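Side-chain contacts in beta-xylosidase (Uncultured organism, PDB 4MLG), which probably hydrolyses xylo-oligosaccharides as a family 43 beta-xylosidase (EC 3.2.1.37) built on a beta-propeller, with a bound calcium ion: residues Y26-H31 against S86-R91; A224-Y229 against Y235-T240; H274-E279 against Y285-D290; E307-Y310 against I316-I319. All coordinates share one frame; numbering follows the deposited sequence.

Contact 1 of 4, residues Y26-H31 against S86-R91; sequences YIYPSH and SDVAFR
One face of the Tyr28 ring carries the methyl CG2 of Val88, which stands 3.4 Å from the ring centroid and only 7° off the ring normal; at the ring's far edge, Tyr28 OH makes a hydrogen bond to the backbone O of Pro118. This is a CH-pi contact in the beta-propeller of the family 43 glycosidases. It joins two successive blades: Tyr28 sits at the break in strand 24-32, and Val88 belongs to strand 81-91, an outermost strand of the following sheet. Tyrosine suits this place because its flat face offers carbon to a methyl while its hydroxyl is still paired in the interior. The beta-branched valine meets it with one branch: CG2 lies anti to the carbonyl carbon and reaches all six ring carbons, with Tyr28 CG and CD1 both at 3.5 Å, whereas CG1 stays towards the phenol end, 4.1 Å from Tyr28 CZ. The two side chains cross at about a right angle. Val53 of strand 50-56 also packs on Tyr28. Next to the valine, Asp87 holds His19 and the backbone N of Ile139 with its carboxylate, and Val88 N reaches Asp87 OD1 at 2.7 Å from above the carboxylate plane.

Contact 2 of 4, residues A224-Y229 against Y235-T240; sequences ASWMHY and YFSYST
His228 and Tyr235 make the close-packed end of this contact. Tyr235 CB lies over one face of the imidazole, 3.6 Å from the ring centroid, and the two rings are nearly parallel (6°) but displaced, so that they scarcely overlap. His228 takes chi1 77°, which sets CG between the backbone N and the carbonyl carbon and turns a face of the ring to Tyr235 CB. Putting an alanine here in place of His228 would probably open a gap beside Tyr235 CB and leave the tyrosine ring freer to shift, although its OH would still have Gly314 O. On the other face of the sheet, the flexible thioether of Met227 bends at chi2 and chi3 to bring CE 3.6 Å from Phe236 CD1, while Ser225 OG meets the edge of that phenyl ring. The strands form an antiparallel beta hairpin within a propeller blade, and Trp226 with Ser237 is a hydrogen-bonded pair (both N...O distances 2.9 Å). The Trp226 indole extends from the strand towards the calcium and gives its NE1 to Ile277 O. Ala224 offers just a methyl to Ser239 CB. The looser, more solvent-facing side is at Tyr229, partly exposed, which points away from the second strand.

Contact 3 of 4, residues H274-E279 against Y285-D290; sequences HHSIVE and YLFHHD. With CA (calcium ion), chain M; SO4 (sulfate ion), chain N.
A chi1 of 64° turns the His289 ring so that CE1 lies 3.4 Å from His274 CB, with His274 O over one face of the ring; chi1 of -153° instead carries the His274 ring away from the partner strand to the calcium ion. That ring meets the metal edge-on, in plane, through NE2 at 2.8 Å, an in-plane nitrogen that suits histidine to this place; Asp85 also binds the metal. His274 ND1 makes a weak hydrogen bond to a sulfate oxygen, probably from the crystallisation liquor. His289 ND1 accepts from Asp15 N. An alanine in place of His289 would probably leave Asp15 N without its acceptor and open a gap beside His274 CB. Further along, the antiparallel hairpin is held by paired backbone bonds between Ser276 and Phe287. Apolar branches cover its faces: Ile277 CG1 meets Leu286 CD1 at 3.7 Å, and on the other side Val278 CG1 meets Phe287 CE2 at 3.6 Å. His288 ND1 bonds back to Leu286 O in its own ring plane. Strand 302-308 flanks 283-290 in this blade, Phe287 packs on Leu25 and Ile27 of strand 24-32, and Ile277 on His228 of strand 223-230.

Contact 4 of 4, residues E307-Y310 against I316-I319; sequences ELKY and IQPI
Ile316 divides its branches between Leu308 and Tyr310. From CB, the methyl CG2 runs anti to the backbone N and lands 3.7 Å from Leu308 CG, with both leucine methyls close by. The other branch starts at CG1, 3.8 Å from Tyr310 CE1, and ends at CD1, 4.2 Å from the same ring carbon; the two side chains lie side by side and point the same way. A beta-branched residue suits this position, since it can fill two directions from one CB. Next in the chain, Gln317 N donates to Lys309 O (3.0 Å, 161°), a nearly straight bond beside the single bridge of Tyr310 with Ile316. The extended Gln317 chain crosses the lysine stem obliquely, OE1 3.5 Å from Lys309 CB, while NE2 bonds to Asn311. Ile319 covers Glu307 O with CD1. The segment 316-319 thus lies between two sheets of the propeller: Leu308 packs on Trp284 and Leu286 of strand 283-290, and Ile316 on Ile264 of strand 258-265, to which Ile319 also bonds through its backbone.

From the N terminus, contact 1 comes first and closes a loop of 54 residues, joining two successive sheets of the propeller. Contacts 2 and 3 then each close a short hairpin, and contact 4 closes a loop of five residues near the C terminus. The four follow in series, with none nested or crossed. In space they meet: contact 1 touches contact 2 through Asp87 and the Trp226 ring and contact 3 through Ile27, contacts 2 and 3 lie side by side with centres about 10 Å apart, and Leu286 of contact 3 packs on Ile319 of contact 4. Contact 3 and the 307-310 side of contact 4 belong to one sheet, which strand 5-6 from the chain's start also joins.

Contact 1 of 4, residues Y26-H31 against S86-R91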
loop_
_atom_site.group_PDB
_atom_site.type_symbol
_atom_site.label_atom_id
_atom_site.label_comp_id
_atom_site.label_asym_id
_atom_site.label_seq_id
_atom_site.Cartn_x
_atom_site.Cartn_y
_atom_site.Cartn_z
ATOM N N TYR A 26 -31.715 -0.712 -7.648
ATOM C CA TYR A 26 -30.970 -0.289 -6.467
ATOM C C TYR A 26 -29.885 0.714 -6.838
ATOM O O TYR A 26 -29.251 0.599 -7.888
ATOM C CB TYR A 26 -30.349 -1.494 -5.756
ATOM C CG TYR A 26 -31.358 -2.437 -5.139
ATOM C CD1 TYR A 26 -31.695 -2.345 -3.796
ATOM C CD2 TYR A 26 -31.971 -3.424 -5.902
ATOM C CE1 TYR A 26 -32.615 -3.208 -3.227
ATOM C CE2 TYR A 26 -32.893 -4.290 -5.344
ATOM C CZ TYR A 26 -33.211 -4.178 -4.007
ATOM O OH TYR A 26 -34.127 -5.040 -3.447
ATOM N N ILE A 27 -29.678 1.701 -5.974
ATOM C CA ILE A 27 -28.632 2.691 -6.189
ATOM C C ILE A 27 -27.619 2.642 -5.051
ATOM O O ILE A 27 -27.991 2.518 -3.885
ATOM C CB ILE A 27 -29.211 4.113 -6.294
ATOM C CG1 ILE A 27 -30.455 4.119 -7.183
ATOM C CG2 ILE A 27 -28.163 5.075 -6.832
ATOM C CD1 ILE A 27 -31.105 5.476 -7.315
ATOM N N TYR A 28 -26.339 2.736 -5.395
ATOM C CA TYR A 28 -25.276 2.718 -4.398
ATOM C C TYR A 28 -24.406 3.964 -4.515
ATOM O O TYR A 28 -23.330 3.922 -5.111
ATOM C CB TYR A 28 -24.427 1.454 -4.547
ATOM C CG TYR A 28 -25.226 0.175 -4.438
ATOM C CD1 TYR A 28 -25.488 -0.396 -3.200
ATOM C CD2 TYR A 28 -25.722 -0.458 -5.572
ATOM C CE1 TYR A 28 -26.218 -1.564 -3.093
ATOM C CE2 TYR A 28 -26.454 -1.627 -5.474
ATOM C CZ TYR A 28 -26.698 -2.174 -4.230
ATOM O OH TYR A 28 -27.426 -3.336 -4.122
ATOM N N PRO A 29 -24.878 5.083 -3.945
ATOM C CA PRO A 29 -24.182 6.366 -4.048
ATOM C C PRO A 29 -23.245 6.620 -2.871
ATOM O O PRO A 29 -23.358 5.961 -1.838
ATOM C CB PRO A 29 -25.333 7.366 -3.998
ATOM C CG PRO A 29 -26.313 6.722 -3.065
ATOM C CD PRO A 29 -26.179 5.225 -3.264
ATOM N N SER A 30 -22.327 7.568 -3.036
ATOM C CA SER A 30 -21.516 8.048 -1.927
ATOM C C SER A 30 -22.377 8.967 -1.066
ATOM O O SER A 30 -23.433 9.416 -1.506
ATOM C CB SER A 30 -20.294 8.805 -2.444
ATOM O OG SER A 30 -19.544 8.014 -3.346
ATOM N N HIS A 31 -21.932 9.248 0.156
ATOM C CA HIS A 31 -22.696 10.111 1.054
ATOM C C HIS A 31 -21.934 11.387 1.405
ATOM O O HIS A 31 -21.096 11.391 2.304
ATOM C CB HIS A 31 -23.079 9.358 2.332
ATOM C CG HIS A 31 -23.978 10.132 3.249
ATOM N ND1 HIS A 31 -24.348 9.668 4.493
ATOM C CD2 HIS A 31 -24.583 11.335 3.101
ATOM C CE1 HIS A 31 -25.139 10.553 5.073
ATOM N NE2 HIS A 31 -25.298 11.574 4.250
ATOM N N SER A 86 -18.260 3.779 -4.873
ATOM C CA SER A 86 -18.259 2.318 -4.839
ATOM C C SER A 86 -19.132 1.713 -5.939
ATOM O O SER A 86 -19.810 2.432 -6.673
ATOM C CB SER A 86 -18.745 1.826 -3.476
ATOM O OG SER A 86 -20.056 2.294 -3.208
ATOM N N ASP A 87 -19.110 0.386 -6.044
ATOM C CA ASP A 87 -19.949 -0.332 -7.001
ATOM C C ASP A 87 -20.258 -1.740 -6.488
ATOM O O ASP A 87 -19.510 -2.291 -5.678
ATOM C CB ASP A 87 -19.279 -0.389 -8.379
ATOM C CG ASP A 87 -20.218 -0.879 -9.470
ATOM O OD1 ASP A 87 -21.441 -0.931 -9.225
ATOM O OD2 ASP A 87 -19.735 -1.202 -10.577
ATOM N N VAL A 88 -21.363 -2.314 -6.959
ATOM C CA VAL A 88 -21.835 -3.604 -6.461
ATOM C C VAL A 88 -22.053 -4.601 -7.600
ATOM O O VAL A 88 -22.503 -4.226 -8.681
ATOM C CB VAL A 88 -23.146 -3.436 -5.658
ATOM C CG1 VAL A 88 -23.663 -4.779 -5.161
ATOM C CG2 VAL A 88 -22.936 -2.485 -4.490
ATOM N N ALA A 89 -21.722 -5.867 -7.356
ATOM C CA ALA A 89 -21.953 -6.927 -8.333
ATOM C C ALA A 89 -22.584 -8.152 -7.682
ATOM O O ALA A 89 -22.299 -8.468 -6.527
ATOM C CB ALA A 89 -20.656 -7.307 -9.014
ATOM N N PHE A 90 -23.436 -8.843 -8.431
ATOM C CA PHE A 90 -24.093 -10.046 -7.930
ATOM C C PHE A 90 -23.487 -11.304 -8.543
ATOM O O PHE A 90 -23.504 -11.483 -9.761
ATOM C CB PHE A 90 -25.596 -9.994 -8.215
ATOM C CG PHE A 90 -26.337 -11.224 -7.780
ATOM C CD1 PHE A 90 -26.533 -11.491 -6.435
ATOM C CD2 PHE A 90 -26.840 -12.114 -8.715
ATOM C CE1 PHE A 90 -27.216 -12.624 -6.028
ATOM C CE2 PHE A 90 -27.523 -13.250 -8.315
ATOM C CZ PHE A 90 -27.712 -13.504 -6.969
ATOM N N ARG A 91 -22.949 -12.171 -7.690
ATOM C CA ARG A 91 -22.368 -13.430 -8.139
ATOM C C ARG A 91 -22.396 -14.464 -7.018
ATOM O O ARG A 91 -22.248 -14.120 -5.843
ATOM C CB ARG A 91 -20.932 -13.215 -8.626
ATOM C CG ARG A 91 -20.313 -14.426 -9.311
ATOM C CD ARG A 91 -18.916 -14.116 -9.828
ATOM N NE ARG A 91 -18.388 -15.180 -10.678
ATOM C CZ ARG A 91 -17.238 -15.105 -11.340
ATOM N NH1 ARG A 91 -16.491 -14.012 -11.254
ATOM N NH2 ARG A 91 -16.832 -16.121 -12.089
#

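Contact 2 of 4, residues A224-Y229 against Y235-T240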
loop_
_atom_site.group_PDB
_atom_site.type_symbol
_atom_site.label_atom_id
_atom_site.label_comp_id
_atom_site.label_asym_id
_atom_site.label_seq_id
_atom_site.Cartn_x
_atom_site.Cartn_y
_atom_site.Cartn_z
ATOM N N ALA A 224 -14.401 8.176 -12.785
ATOM C CA ALA A 224 -15.775 7.691 -12.946
ATOM C C ALA A 224 -15.957 6.676 -14.075
ATOM O O ALA A 224 -16.790 6.870 -14.959
ATOM C CB ALA A 224 -16.744 8.860 -13.120
ATOM N N SER A 225 -15.188 5.592 -14.034
ATOM C CA SER A 225 -15.312 4.531 -15.030
ATOM C C SER A 225 -16.671 3.845 -14.951
ATOM O O SER A 225 -17.175 3.571 -13.864
ATOM C CB SER A 225 -14.203 3.490 -14.851
ATOM O OG SER A 225 -12.944 4.000 -15.251
ATOM N N TRP A 226 -17.263 3.574 -16.111
ATOM C CA TRP A 226 -18.502 2.804 -16.176
ATOM C C TRP A 226 -18.604 2.050 -17.499
ATOM O O TRP A 226 -18.159 2.539 -18.536
ATOM C CB TRP A 226 -19.724 3.703 -15.981
ATOM C CG TRP A 226 -21.006 2.933 -15.871
ATOM C CD1 TRP A 226 -21.888 2.659 -16.875
ATOM C CD2 TRP A 226 -21.544 2.327 -14.689
ATOM N NE1 TRP A 226 -22.944 1.924 -16.391
ATOM C CE2 TRP A 226 -22.756 1.706 -15.051
ATOM C CE3 TRP A 226 -21.119 2.250 -13.358
ATOM C CZ2 TRP A 226 -23.547 1.019 -14.132
ATOM C CZ3 TRP A 226 -21.906 1.568 -12.447
ATOM C CH2 TRP A 226 -23.106 0.962 -12.839
ATOM N N MET A 227 -19.193 0.859 -17.453
ATOM C CA MET A 227 -19.295 0.003 -18.629
ATOM C C MET A 227 -20.683 -0.614 -18.734
ATOM O O MET A 227 -21.189 -1.183 -17.767
ATOM C CB MET A 227 -18.251 -1.112 -18.558
ATOM C CG MET A 227 -18.276 -2.070 -19.738
ATOM S SD MET A 227 -17.532 -1.371 -21.224
ATOM C CE MET A 227 -15.838 -1.164 -20.679
ATOM N N HIS A 228 -21.299 -0.499 -19.907
ATOM C CA HIS A 228 -22.568 -1.174 -20.161
ATOM C C HIS A 228 -22.644 -1.722 -21.585
ATOM O O HIS A 228 -21.743 -1.502 -22.395
ATOM C CB HIS A 228 -23.763 -0.267 -19.844
ATOM C CG HIS A 228 -24.041 0.772 -20.887
ATOM N ND1 HIS A 228 -23.564 2.062 -20.799
ATOM C CD2 HIS A 228 -24.765 0.717 -22.029
ATOM C CE1 HIS A 228 -23.976 2.754 -21.846
ATOM N NE2 HIS A 228 -24.704 1.960 -22.609
ATOM N N TYR A 229 -23.725 -2.435 -21.881
ATOM C CA TYR A 229 -23.840 -3.166 -23.137
ATOM C C TYR A 229 -25.190 -2.913 -23.799
ATOM O O TYR A 229 -26.238 -3.166 -23.203
ATOM C CB TYR A 229 -23.652 -4.659 -22.870
ATOM C CG TYR A 229 -23.407 -5.503 -24.099
ATOM C CD1 TYR A 229 -22.165 -5.513 -24.723
ATOM C CD2 TYR A 229 -24.408 -6.313 -24.619
ATOM C CE1 TYR A 229 -21.935 -6.293 -25.840
ATOM C CE2 TYR A 229 -24.186 -7.094 -25.735
ATOM C CZ TYR A 229 -22.948 -7.082 -26.342
ATOM O OH TYR A 229 -22.724 -7.861 -27.452
ATOM N N TYR A 235 -20.048 0.020 -24.222
ATOM C CA TYR A 235 -20.016 1.459 -23.999
ATOM C C TYR A 235 -19.250 1.798 -22.726
ATOM O O TYR A 235 -19.752 1.599 -21.621
ATOM C CB TYR A 235 -21.434 2.026 -23.912
ATOM C CG TYR A 235 -22.199 2.020 -25.218
ATOM C CD1 TYR A 235 -22.181 3.125 -26.060
ATOM C CD2 TYR A 235 -22.947 0.915 -25.604
ATOM C CE1 TYR A 235 -22.882 3.127 -27.254
ATOM C CE2 TYR A 235 -23.649 0.908 -26.796
ATOM C CZ TYR A 235 -23.613 2.015 -27.615
ATOM O OH TYR A 235 -24.312 2.009 -28.801
ATOM N N PHE A 236 -18.033 2.307 -22.885
ATOM C CA PHE A 236 -17.247 2.748 -21.742
ATOM C C PHE A 236 -17.381 4.254 -21.558
ATOM O O PHE A 236 -16.820 5.036 -22.327
ATOM C CB PHE A 236 -15.776 2.366 -21.909
ATOM C CG PHE A 236 -14.903 2.812 -20.771
ATOM C CD1 PHE A 236 -14.877 2.101 -19.581
ATOM C CD2 PHE A 236 -14.112 3.944 -20.888
ATOM C CE1 PHE A 236 -14.076 2.509 -18.527
ATOM C CE2 PHE A 236 -13.308 4.360 -19.839
ATOM C CZ PHE A 236 -13.289 3.640 -18.657
ATOM N N SER A 237 -18.134 4.653 -20.540
ATOM C CA SER A 237 -18.320 6.065 -20.239
ATOM C C SER A 237 -17.487 6.469 -19.026
ATOM O O SER A 237 -17.085 5.620 -18.227
ATOM C CB SER A 237 -19.799 6.376 -20.011
ATOM O OG SER A 237 -20.342 5.561 -18.987
ATOM N N TYR A 238 -17.229 7.768 -18.896
ATOM C CA TYR A 238 -16.323 8.268 -17.868
ATOM C C TYR A 238 -16.432 9.778 -17.693
ATOM O O TYR A 238 -17.088 10.458 -18.481
ATOM C CB TYR A 238 -14.879 7.894 -18.214
ATOM C CG TYR A 238 -14.421 8.394 -19.569
ATOM C CD1 TYR A 238 -13.699 9.573 -19.688
ATOM C CD2 TYR A 238 -14.711 7.683 -20.727
ATOM C CE1 TYR A 238 -13.281 10.032 -20.922
ATOM C CE2 TYR A 238 -14.298 8.134 -21.964
ATOM C CZ TYR A 238 -13.583 9.309 -22.056
ATOM O OH TYR A 238 -13.169 9.760 -23.287
ATOM N N SER A 239 -15.778 10.293 -16.654
ATOM C CA SER A 239 -15.736 11.729 -16.393
ATOM C C SER A 239 -14.406 12.322 -16.847
ATOM O O SER A 239 -13.368 11.664 -16.774
ATOM C CB SER A 239 -15.945 12.009 -14.903
ATOM O OG SER A 239 -15.670 13.363 -14.589
ATOM N N THR A 240 -14.441 13.567 -17.313
ATOM C CA THR A 240 -13.240 14.225 -17.812
ATOM C C THR A 240 -12.701 15.262 -16.829
ATOM O O THR A 240 -11.781 16.012 -17.153
ATOM C CB THR A 240 -13.488 14.903 -19.170
ATOM O OG1 THR A 240 -14.456 15.948 -19.014
ATOM C CG2 THR A 240 -13.989 13.891 -20.190
#

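Contact 3 of 4, residues H274-E279 against Y285-D290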
loop_
_atom_site.group_PDB
_atom_site.type_symbol
_atom_site.label_atom_id
_atom_site.label_comp_id
_atom_site.label_asym_id
_atom_site.label_seq_id
_atom_site.Cartn_x
_atom_site.Cartn_y
_atom_site.Cartn_z
ATOM N N HIS A 274 -20.462 12.689 -12.010
ATOM C CA HIS A 274 -20.328 11.244 -11.861
ATOM C C HIS A 274 -21.636 10.585 -12.262
ATOM O O HIS A 274 -22.699 11.186 -12.119
ATOM C CB HIS A 274 -19.988 10.894 -10.415
ATOM C CG HIS A 274 -19.218 9.620 -10.264
ATOM N ND1 HIS A 274 -17.894 9.594 -9.887
ATOM C CD2 HIS A 274 -19.586 8.329 -10.441
ATOM C CE1 HIS A 274 -17.478 8.341 -9.834
ATOM N NE2 HIS A 274 -18.485 7.554 -10.169
ATOM N N HIS A 275 -21.570 9.350 -12.750
ATOM C CA HIS A 275 -22.747 8.738 -13.354
ATOM C C HIS A 275 -22.787 7.215 -13.290
ATOM O O HIS A 275 -21.871 6.568 -12.781
ATOM C CB HIS A 275 -22.817 9.132 -14.822
ATOM C CG HIS A 275 -21.816 8.413 -15.668
ATOM N ND1 HIS A 275 -20.458 8.601 -15.529
ATOM C CD2 HIS A 275 -21.971 7.482 -16.638
ATOM C CE1 HIS A 275 -19.819 7.829 -16.389
ATOM N NE2 HIS A 275 -20.714 7.139 -17.073
ATOM N N SER A 276 -23.868 6.666 -13.837
ATOM C CA SER A 276 -24.031 5.232 -14.043
ATOM C C SER A 276 -25.207 5.009 -14.989
ATOM O O SER A 276 -26.280 5.584 -14.800
ATOM C CB SER A 276 -24.279 4.508 -12.718
ATOM O OG SER A 276 -25.506 4.910 -12.136
ATOM N N ILE A 277 -25.000 4.180 -16.008
ATOM C CA ILE A 277 -26.027 3.929 -17.015
ATOM C C ILE A 277 -26.629 2.533 -16.866
ATOM O O ILE A 277 -25.903 1.543 -16.764
ATOM C CB ILE A 277 -25.461 4.095 -18.438
ATOM C CG1 ILE A 277 -24.772 5.454 -18.577
ATOM C CG2 ILE A 277 -26.563 3.937 -19.472
ATOM C CD1 ILE A 277 -24.179 5.704 -19.941
ATOM N N VAL A 278 -27.956 2.461 -16.858
ATOM C CA VAL A 278 -28.652 1.195 -16.653
ATOM C C VAL A 278 -30.028 1.219 -17.320
ATOM O O VAL A 278 -30.664 2.270 -17.412
ATOM C CB VAL A 278 -28.793 0.878 -15.143
ATOM C CG1 VAL A 278 -29.688 1.903 -14.460
ATOM C CG2 VAL A 278 -29.320 -0.532 -14.925
ATOM N N GLU A 279 -30.472 0.065 -17.806
ATOM C CA GLU A 279 -31.795 -0.058 -18.407
ATOM C C GLU A 279 -32.802 -0.549 -17.374
ATOM O O GLU A 279 -32.555 -1.532 -16.674
ATOM C CB GLU A 279 -31.755 -1.023 -19.595
ATOM C CG GLU A 279 -33.093 -1.200 -20.302
ATOM C CD GLU A 279 -33.034 -2.225 -21.420
ATOM O OE1 GLU A 279 -32.138 -3.095 -21.384
ATOM O OE2 GLU A 279 -33.881 -2.162 -22.337
ATOM N N TYR A 285 -31.574 5.061 -18.376
ATOM C CA TYR A 285 -31.481 6.227 -17.505
ATOM C C TYR A 285 -30.030 6.592 -17.201
ATOM O O TYR A 285 -29.172 5.718 -17.079
ATOM C CB TYR A 285 -32.242 5.982 -16.199
ATOM C CG TYR A 285 -33.720 5.737 -16.395
ATOM C CD1 TYR A 285 -34.621 6.794 -16.417
ATOM C CD2 TYR A 285 -34.217 4.450 -16.561
ATOM C CE1 TYR A 285 -35.975 6.577 -16.599
ATOM C CE2 TYR A 285 -35.568 4.223 -16.744
ATOM C CZ TYR A 285 -36.443 5.290 -16.762
ATOM O OH TYR A 285 -37.789 5.071 -16.942
ATOM N N LEU A 286 -29.764 7.890 -17.086
ATOM C CA LEU A 286 -28.440 8.366 -16.708
ATOM C C LEU A 286 -28.476 8.956 -15.304
ATOM O O LEU A 286 -28.742 10.145 -15.129
ATOM C CB LEU A 286 -27.935 9.416 -17.701
ATOM C CG LEU A 286 -26.554 10.016 -17.414
ATOM C CD1 LEU A 286 -25.465 8.970 -17.596
ATOM C CD2 LEU A 286 -26.291 11.237 -18.284
ATOM N N PHE A 287 -28.224 8.119 -14.303
ATOM C CA PHE A 287 -28.144 8.590 -12.927
ATOM C C PHE A 287 -26.875 9.412 -12.756
ATOM O O PHE A 287 -25.801 8.987 -13.172
ATOM C CB PHE A 287 -28.142 7.414 -11.949
ATOM C CG PHE A 287 -29.432 6.643 -11.921
ATOM C CD1 PHE A 287 -30.399 6.922 -10.970
ATOM C CD2 PHE A 287 -29.674 5.636 -12.841
ATOM C CE1 PHE A 287 -31.585 6.214 -10.940
ATOM C CE2 PHE A 287 -30.858 4.926 -12.814
ATOM C CZ PHE A 287 -31.814 5.217 -11.863
ATOM N N HIS A 288 -27.002 10.589 -12.153
ATOM C CA HIS A 288 -25.857 11.467 -11.931
ATOM C C HIS A 288 -26.133 12.426 -10.777
ATOM O O HIS A 288 -27.019 12.174 -9.962
ATOM C CB HIS A 288 -25.507 12.238 -13.208
ATOM C CG HIS A 288 -26.640 13.045 -13.763
ATOM N ND1 HIS A 288 -27.750 12.470 -14.343
ATOM C CD2 HIS A 288 -26.828 14.384 -13.838
ATOM C CE1 HIS A 288 -28.577 13.419 -14.745
ATOM N NE2 HIS A 288 -28.040 14.590 -14.451
ATOM N N HIS A 289 -25.377 13.519 -10.704
ATOM C CA HIS A 289 -25.587 14.507 -9.647
ATOM C C HIS A 289 -25.171 15.923 -10.037
ATOM O O HIS A 289 -24.383 16.120 -10.961
ATOM C CB HIS A 289 -24.864 14.089 -8.358
ATOM C CG HIS A 289 -23.371 14.033 -8.482
ATOM N ND1 HIS A 289 -22.639 12.918 -8.133
ATOM C CD2 HIS A 289 -22.471 14.955 -8.902
ATOM C CE1 HIS A 289 -21.356 13.153 -8.337
ATOM N NE2 HIS A 289 -21.226 14.380 -8.807
ATOM N N ASP A 290 -25.711 16.903 -9.320
ATOM C CA ASP A 290 -25.232 18.279 -9.397
ATOM C C ASP A 290 -25.395 18.973 -8.045
ATOM O O ASP A 290 -25.976 18.408 -7.118
ATOM C CB ASP A 290 -25.922 19.066 -10.520
ATOM C CG ASP A 290 -27.436 19.034 -10.425
ATOM O OD1 ASP A 290 -27.980 18.803 -9.325
ATOM O OD2 ASP A 290 -28.089 19.255 -11.466
HETATM CA CA CA M . -19.035 4.843 -10.540
HETATM S S SO4 N . -15.068 11.140 -6.495
HETATM O O1 SO4 N . -16.139 11.299 -5.516
HETATM O O2 SO4 N . -15.638 10.809 -7.797
HETATM O O3 SO4 N . -14.311 12.386 -6.594
HETATM O O4 SO4 N . -14.185 10.058 -6.070
HETATM O O HOH W 1 -23.042 14.619 -12.322
#

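Contact 4 of 4, residues E307-Y310 against I316-I319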
loop_
_atom_site.group_PDB
_atom_site.type_symbol
_atom_site.label_atom_id
_atom_site.label_comp_id
_atom_site.label_asym_id
_atom_site.label_seq_id
_atom_site.Cartn_x
_atom_site.Cartn_y
_atom_site.Cartn_z
ATOM N N GLU A 307 -33.521 10.576 -18.388
ATOM C CA GLU A 307 -33.709 9.517 -19.373
ATOM C C GLU A 307 -32.654 9.587 -20.471
ATOM O O GLU A 307 -32.394 10.652 -21.031
ATOM C CB GLU A 307 -35.112 9.586 -19.978
ATOM C CG GLU A 307 -35.403 8.482 -20.981
ATOM C CD GLU A 307 -36.848 8.467 -21.435
ATOM O OE1 GLU A 307 -37.610 9.368 -21.026
ATOM O OE2 GLU A 307 -37.222 7.554 -22.200
ATOM N N LEU A 308 -32.046 8.443 -20.770
ATOM C CA LEU A 308 -31.023 8.362 -21.804
ATOM C C LEU A 308 -31.581 7.687 -23.054
ATOM O O LEU A 308 -32.249 6.657 -22.968
ATOM C CB LEU A 308 -29.804 7.596 -21.287
ATOM C CG LEU A 308 -28.564 7.595 -22.181
ATOM C CD1 LEU A 308 -27.350 8.057 -21.394
ATOM C CD2 LEU A 308 -28.323 6.217 -22.774
ATOM N N LYS A 309 -31.307 8.274 -24.214
ATOM C CA LYS A 309 -31.833 7.752 -25.471
ATOM C C LYS A 309 -30.732 7.544 -26.505
ATOM O O LYS A 309 -29.764 8.304 -26.558
ATOM C CB LYS A 309 -32.915 8.680 -26.026
ATOM C CG LYS A 309 -34.153 8.776 -25.151
ATOM C CD LYS A 309 -35.176 9.731 -25.742
ATOM C CE LYS A 309 -36.424 9.805 -24.878
ATOM N NZ LYS A 309 -37.415 10.775 -25.420
ATOM N N TYR A 310 -30.887 6.509 -27.324
ATOM C CA TYR A 310 -29.893 6.183 -28.338
ATOM C C TYR A 310 -30.367 6.556 -29.736
ATOM O O TYR A 310 -31.566 6.568 -30.017
ATOM C CB TYR A 310 -29.557 4.690 -28.309
ATOM C CG TYR A 310 -28.976 4.193 -27.004
ATOM C CD1 TYR A 310 -27.616 4.291 -26.745
ATOM C CD2 TYR A 310 -29.787 3.611 -26.039
ATOM C CE1 TYR A 310 -27.081 3.832 -25.555
ATOM C CE2 TYR A 310 -29.262 3.150 -24.849
ATOM C CZ TYR A 310 -27.910 3.262 -24.611
ATOM O OH TYR A 310 -27.386 2.803 -23.424
ATOM N N ILE A 316 -25.190 7.965 -28.617
ATOM C CA ILE A 316 -26.038 8.401 -27.512
ATOM C C ILE A 316 -26.410 9.873 -27.664
ATOM O O ILE A 316 -25.543 10.718 -27.891
ATOM C CB ILE A 316 -25.331 8.207 -26.154
ATOM C CG1 ILE A 316 -24.784 6.784 -26.029
ATOM C CG2 ILE A 316 -26.277 8.520 -25.004
ATOM C CD1 ILE A 316 -24.007 6.539 -24.751
ATOM N N GLN A 317 -27.700 10.178 -27.543
ATOM C CA GLN A 317 -28.161 11.561 -27.600
ATOM C C GLN A 317 -27.649 12.336 -26.390
ATOM O O GLN A 317 -27.939 11.973 -25.250
ATOM C CB GLN A 317 -29.690 11.628 -27.668
ATOM C CG GLN A 317 -30.285 11.065 -28.951
ATOM C CD GLN A 317 -31.799 11.161 -28.987
ATOM O OE1 GLN A 317 -32.438 11.500 -27.990
ATOM N NE2 GLN A 317 -32.382 10.863 -30.143
ATOM N N PRO A 318 -26.880 13.407 -26.639
ATOM C CA PRO A 318 -26.271 14.207 -25.570
ATOM C C PRO A 318 -27.312 14.799 -24.623
ATOM O O PRO A 318 -28.362 15.254 -25.071
ATOM C CB PRO A 318 -25.543 15.319 -26.334
ATOM C CG PRO A 318 -26.196 15.365 -27.671
ATOM C CD PRO A 318 -26.584 13.955 -27.973
ATOM N N ILE A 319 -27.019 14.775 -23.326
ATOM C CA ILE A 319 -27.925 15.323 -22.321
ATOM C C ILE A 319 -27.362 16.618 -21.739
ATOM O O ILE A 319 -26.177 16.700 -21.412
ATOM C CB ILE A 319 -28.195 14.310 -21.190
ATOM C CG1 ILE A 319 -28.839 13.041 -21.753
ATOM C CG2 ILE A 319 -29.087 14.921 -20.123
ATOM C CD1 ILE A 319 -29.167 12.008 -20.701
#